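ABC transporter substrate-binding protein (Rhizobium radiobacter, PDB 6TFX) binds the mannityl-opine mannopinic acid as the solute-binding protein of an ABC transporter, probably delivering it in the periplasm for import. Local coordinates at residues R163-I175 and L183-L196. Residues are numbered along the deposited sequence; the frame is centred on the assembly and turned at random.
Sequences RPVGFGPFQVESI and LTANAEYFRGKPKL
Q171 and T184 pair at the base of an antiparallel beta hairpin, strands 170-176 and 180-185, away from the opine pocket. Their backbones exchange two hydrogen bonds, Q171 N to T184 O and T184 N to Q171 O, both 2.9 Å. The side chains repeat the pairing on one face: Q171, bent at chi2 (-142°), sends NE2 to T184 OG1 at 3.2 Å, with OG1 in its amide plane. Water 2 also accepts from NE2 and links it to A187 N.

Beyond the strands, N186 holds the loop ahead of F170 by two bonds, its N to P169 O and its ND2 to G168 O, the latter nearly straight (171°). G168 O has a second donor in Q80 NE2. N186 OD1 accepts a hydrogen bond from E188 N, an Asx turn.

The F170 ring has P194 over one face and the backbone O of L196 at its edge; on the other side of the sheet from Q171, V172 and L183 pack against helix 26-35. P169 lies on the Y189 ring in a CH-pi contact, CB 4.0 Å from the centroid and only 9° off its normal, while F167 O meets the ring edge at CD1, 3.2 Å away.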
loop_
_atom_site.group_PDB
_atom_site.type_symbol
_atom_site.label_atom_id
_atom_site.label_comp_id
_atom_site.label_asym_id
_atom_site.label_seq_id
_atom_site.Cartn_x
_atom_site.Cartn_y
_atom_site.Cartn_z
ATOM N N ARG A 163 15.667 1.602 14.279
ATOM C CA ARG A 163 16.219 2.867 14.796
ATOM C C ARG A 163 16.283 3.835 13.607
ATOM O O ARG A 163 17.382 4.183 13.147
ATOM C CB ARG A 163 17.605 2.635 15.404
ATOM C CG ARG A 163 17.570 1.799 16.685
ATOM C CD ARG A 163 18.962 1.579 17.259
ATOM N NE ARG A 163 19.632 2.836 17.599
ATOM C CZ ARG A 163 20.896 3.119 17.297
ATOM N NH1 ARG A 163 21.652 2.230 16.660
ATOM N NH2 ARG A 163 21.420 4.285 17.640
ATOM N N PRO A 164 15.112 4.205 13.033
ATOM C CA PRO A 164 15.124 5.020 11.809
ATOM C C PRO A 164 15.522 6.462 12.055
ATOM O O PRO A 164 15.345 6.984 13.168
ATOM C CB PRO A 164 13.671 4.946 11.331
ATOM C CG PRO A 164 12.878 4.805 12.594
ATOM C CD PRO A 164 13.721 3.879 13.435
ATOM N N VAL A 165 16.013 7.115 10.991
ATOM C CA VAL A 165 16.396 8.524 11.045
ATOM C C VAL A 165 15.873 9.148 9.777
ATOM O O VAL A 165 16.256 8.723 8.692
ATOM C CB VAL A 165 17.927 8.735 11.121
ATOM C CG1 VAL A 165 18.268 10.231 11.130
ATOM C CG2 VAL A 165 18.528 8.030 12.337
ATOM N N GLY A 166 14.985 10.124 9.903
ATOM C CA GLY A 166 14.464 10.840 8.736
ATOM C C GLY A 166 14.552 12.342 8.926
ATOM O O GLY A 166 15.192 12.801 9.881
ATOM N N PHE A 167 13.993 13.118 7.976
ATOM C CA PHE A 167 13.935 14.580 8.150
ATOM C C PHE A 167 12.482 15.053 8.292
ATOM O O PHE A 167 12.212 16.262 8.306
ATOM C CB PHE A 167 14.702 15.369 7.066
ATOM C CG PHE A 167 14.228 15.194 5.653
ATOM C CD1 PHE A 167 13.049 15.791 5.217
ATOM C CD2 PHE A 167 14.999 14.505 4.730
ATOM C CE1 PHE A 167 12.627 15.644 3.891
ATOM C CE2 PHE A 167 14.588 14.376 3.406
ATOM C CZ PHE A 167 13.389 14.921 3.003
ATOM N N GLY A 168 11.578 14.095 8.444
ATOM C CA GLY A 168 10.146 14.328 8.623
ATOM C C GLY A 168 9.825 14.984 9.957
ATOM O O GLY A 168 10.715 15.205 10.810
ATOM N N PRO A 169 8.528 15.282 10.172
ATOM C CA PRO A 169 8.145 16.048 11.374
ATOM C C PRO A 169 8.221 15.303 12.696
ATOM O O PRO A 169 8.225 15.955 13.738
ATOM C CB PRO A 169 6.703 16.496 11.068
ATOM C CG PRO A 169 6.192 15.509 10.028
ATOM C CD PRO A 169 7.411 15.160 9.206
ATOM N N PHE A 170 8.227 13.940 12.675
ATOM C CA PHE A 170 8.283 13.177 13.926
ATOM C C PHE A 170 9.416 12.180 13.878
ATOM O O PHE A 170 9.695 11.626 12.826
ATOM C CB PHE A 170 6.941 12.475 14.200
ATOM C CG PHE A 170 5.820 13.480 14.358
ATOM C CD1 PHE A 170 5.612 14.130 15.572
ATOM C CD2 PHE A 170 5.013 13.823 13.277
ATOM C CE1 PHE A 170 4.621 15.118 15.700
ATOM C CE2 PHE A 170 4.007 14.792 13.414
ATOM C CZ PHE A 170 3.838 15.451 14.612
ATOM N N GLN A 171 10.016 11.903 15.027
ATOM C CA GLN A 171 11.126 10.949 15.110
ATOM C C GLN A 171 10.772 9.855 16.066
ATOM O O GLN A 171 10.026 10.079 17.014
ATOM C CB GLN A 171 12.415 11.642 15.590
ATOM C CG GLN A 171 12.268 12.329 16.960
ATOM C CD GLN A 171 13.006 13.637 17.020
ATOM O OE1 GLN A 171 13.821 13.959 16.154
ATOM N NE2 GLN A 171 12.717 14.433 18.035
ATOM N N VAL A 172 11.360 8.676 15.867
ATOM C CA VAL A 172 11.110 7.568 16.768
ATOM C C VAL A 172 11.989 7.751 17.988
ATOM O O VAL A 172 13.217 7.725 17.863
ATOM C CB VAL A 172 11.324 6.199 16.084
ATOM C CG1 VAL A 172 11.270 5.050 17.094
ATOM C CG2 VAL A 172 10.304 5.990 14.972
ATOM N N GLU A 173 11.365 7.976 19.151
ATOM C CA GLU A 173 12.114 8.102 20.401
ATOM C C GLU A 173 12.425 6.701 20.954
ATOM O O GLU A 173 13.549 6.446 21.405
ATOM C CB GLU A 173 11.320 8.925 21.413
ATOM C CG GLU A 173 12.082 9.179 22.705
ATOM C CD GLU A 173 11.300 10.000 23.708
ATOM O OE1 GLU A 173 10.377 9.445 24.348
ATOM O OE2 GLU A 173 11.611 11.204 23.851
ATOM N N SER A 174 11.419 5.804 20.939
ATOM C CA SER A 174 11.551 4.433 21.430
ATOM C C SER A 174 10.459 3.525 20.874
ATOM O O SER A 174 9.378 3.999 20.481
ATOM C CB SER A 174 11.491 4.418 22.955
ATOM O OG SER A 174 10.258 4.918 23.448
ATOM N N ILE A 175 10.739 2.201 20.872
ATOM C CA ILE A 175 9.768 1.188 20.486
ATOM C C ILE A 175 9.615 0.281 21.699
ATOM O O ILE A 175 10.621 -0.130 22.285
ATOM C CB ILE A 175 10.185 0.406 19.212
ATOM C CG1 ILE A 175 10.324 1.359 17.986
ATOM C CG2 ILE A 175 9.194 -0.749 18.913
ATOM C CD1 ILE A 175 11.063 0.746 16.758
ATOM N N LEU A 183 6.722 8.426 19.313
ATOM C CA LEU A 183 7.336 9.405 18.420
ATOM C C LEU A 183 7.304 10.774 19.086
ATOM O O LEU A 183 6.372 11.081 19.841
ATOM C CB LEU A 183 6.618 9.476 17.068
ATOM C CG LEU A 183 6.579 8.159 16.255
ATOM C CD1 LEU A 183 5.298 7.394 16.539
ATOM C CD2 LEU A 183 6.710 8.444 14.775
ATOM N N THR A 184 8.338 11.589 18.842
ATOM C CA THR A 184 8.370 12.929 19.399
ATOM C C THR A 184 8.547 13.920 18.253
ATOM O O THR A 184 9.071 13.568 17.198
ATOM C CB THR A 184 9.477 13.071 20.451
ATOM O OG1 THR A 184 10.725 12.774 19.836
ATOM C CG2 THR A 184 9.260 12.175 21.652
ATOM N N ALA A 185 8.114 15.164 18.468
ATOM C CA ALA A 185 8.230 16.196 17.440
ATOM C C ALA A 185 9.688 16.450 17.115
ATOM O O ALA A 185 10.522 16.515 18.022
ATOM C CB ALA A 185 7.590 17.482 17.931
ATOM N N ASN A 186 9.992 16.592 15.817
ATOM C CA ASN A 186 11.307 16.971 15.357
ATOM C C ASN A 186 11.336 18.507 15.510
ATOM O O ASN A 186 10.781 19.231 14.674
ATOM C CB ASN A 186 11.519 16.526 13.916
ATOM C CG ASN A 186 12.739 17.112 13.233
ATOM O OD1 ASN A 186 13.594 17.766 13.855
ATOM N ND2 ASN A 186 12.852 16.877 11.932
ATOM N N ALA A 187 11.967 19.000 16.595
ATOM C CA ALA A 187 12.015 20.446 16.898
ATOM C C ALA A 187 12.637 21.318 15.778
ATOM O O ALA A 187 12.373 22.527 15.718
ATOM C CB ALA A 187 12.748 20.681 18.219
ATOM N N GLU A 188 13.443 20.708 14.901
ATOM C CA GLU A 188 14.128 21.405 13.821
ATOM C C GLU A 188 13.462 21.162 12.477
ATOM O O GLU A 188 14.035 21.558 11.465
ATOM C CB GLU A 188 15.607 20.982 13.740
ATOM C CG GLU A 188 16.434 21.380 14.955
ATOM C CD GLU A 188 17.930 21.349 14.711
ATOM O OE1 GLU A 188 18.456 20.271 14.348
ATOM O OE2 GLU A 188 18.577 22.407 14.880
ATOM N N TYR A 189 12.230 20.572 12.456
ATOM C CA TYR A 189 11.548 20.305 11.184
ATOM C C TYR A 189 11.524 21.583 10.343
ATOM O O TYR A 189 11.198 22.649 10.861
ATOM C CB TYR A 189 10.143 19.735 11.408
ATOM C CG TYR A 189 9.480 19.358 10.105
ATOM C CD1 TYR A 189 10.074 18.441 9.234
ATOM C CD2 TYR A 189 8.268 19.927 9.727
ATOM C CE1 TYR A 189 9.471 18.088 8.029
ATOM C CE2 TYR A 189 7.665 19.594 8.513
ATOM C CZ TYR A 189 8.267 18.668 7.673
ATOM O OH TYR A 189 7.683 18.380 6.469
ATOM N N PHE A 190 11.946 21.490 9.075
ATOM C CA PHE A 190 12.129 22.659 8.227
ATOM C C PHE A 190 10.871 23.526 7.996
ATOM O O PHE A 190 11.021 24.711 7.700
ATOM C CB PHE A 190 12.780 22.284 6.906
ATOM C CG PHE A 190 11.909 21.566 5.912
ATOM C CD1 PHE A 190 11.806 20.183 5.930
ATOM C CD2 PHE A 190 11.260 22.264 4.902
ATOM C CE1 PHE A 190 11.043 19.510 4.968
ATOM C CE2 PHE A 190 10.494 21.586 3.944
ATOM C CZ PHE A 190 10.392 20.222 3.986
ATOM N N ARG A 191 9.649 22.962 8.143
ATOM C CA ARG A 191 8.418 23.756 7.926
ATOM C C ARG A 191 7.950 24.392 9.219
ATOM O O ARG A 191 6.964 25.129 9.215
ATOM C CB ARG A 191 7.285 22.899 7.342
ATOM C CG ARG A 191 7.620 22.229 6.023
ATOM C CD ARG A 191 6.426 21.446 5.485
ATOM N NE ARG A 191 6.796 20.606 4.343
ATOM C CZ ARG A 191 6.752 21.003 3.074
ATOM N NH1 ARG A 191 6.317 22.226 2.765
ATOM N NH2 ARG A 191 7.119 20.181 2.105
ATOM N N GLY A 192 8.652 24.099 10.309
ATOM C CA GLY A 192 8.321 24.606 11.635
ATOM C C GLY A 192 8.115 23.467 12.608
ATOM O O GLY A 192 7.750 22.348 12.215
ATOM N N LYS A 193 8.349 23.743 13.884
ATOM C CA LYS A 193 8.201 22.730 14.922
ATOM C C LYS A 193 6.723 22.254 15.011
ATOM O O LYS A 193 5.808 23.086 15.085
ATOM C CB LYS A 193 8.648 23.304 16.287
ATOM C CG LYS A 193 8.665 22.267 17.408
ATOM C CD LYS A 193 8.991 22.883 18.765
ATOM C CE LYS A 193 9.252 21.807 19.791
ATOM N NZ LYS A 193 9.720 22.370 21.083
ATOM N N PRO A 194 6.469 20.931 15.025
ATOM C CA PRO A 194 5.085 20.464 15.145
ATOM C C PRO A 194 4.343 21.011 16.355
ATOM O O PRO A 194 4.938 21.286 17.407
ATOM C CB PRO A 194 5.234 18.940 15.229
ATOM C CG PRO A 194 6.474 18.668 14.432
ATOM C CD PRO A 194 7.393 19.787 14.815
ATOM N N LYS A 195 3.017 21.139 16.204
ATOM C CA LYS A 195 2.135 21.573 17.298
ATOM C C LYS A 195 1.965 20.447 18.312
ATOM O O LYS A 195 1.752 20.715 19.490
ATOM C CB LYS A 195 0.780 22.016 16.746
ATOM C CG LYS A 195 0.923 23.295 15.951
ATOM C CD LYS A 195 -0.418 23.738 15.407
ATOM C CE LYS A 195 -0.197 24.971 14.561
ATOM N NZ LYS A 195 -1.483 25.568 14.125
ATOM N N LEU A 196 2.091 19.193 17.859
ATOM C CA LEU A 196 2.052 18.040 18.761
ATOM C C LEU A 196 3.477 17.799 19.257
ATOM O O LEU A 196 4.424 17.909 18.480
ATOM C CB LEU A 196 1.573 16.772 18.025
ATOM C CG LEU A 196 0.160 16.786 17.449
ATOM C CD1 LEU A 196 -0.081 15.513 16.678
ATOM C CD2 LEU A 196 -0.895 16.917 18.547
HETATM O O HOH W 1 13.617 18.531 8.944
HETATM O O HOH W 2 13.902 17.377 18.102
#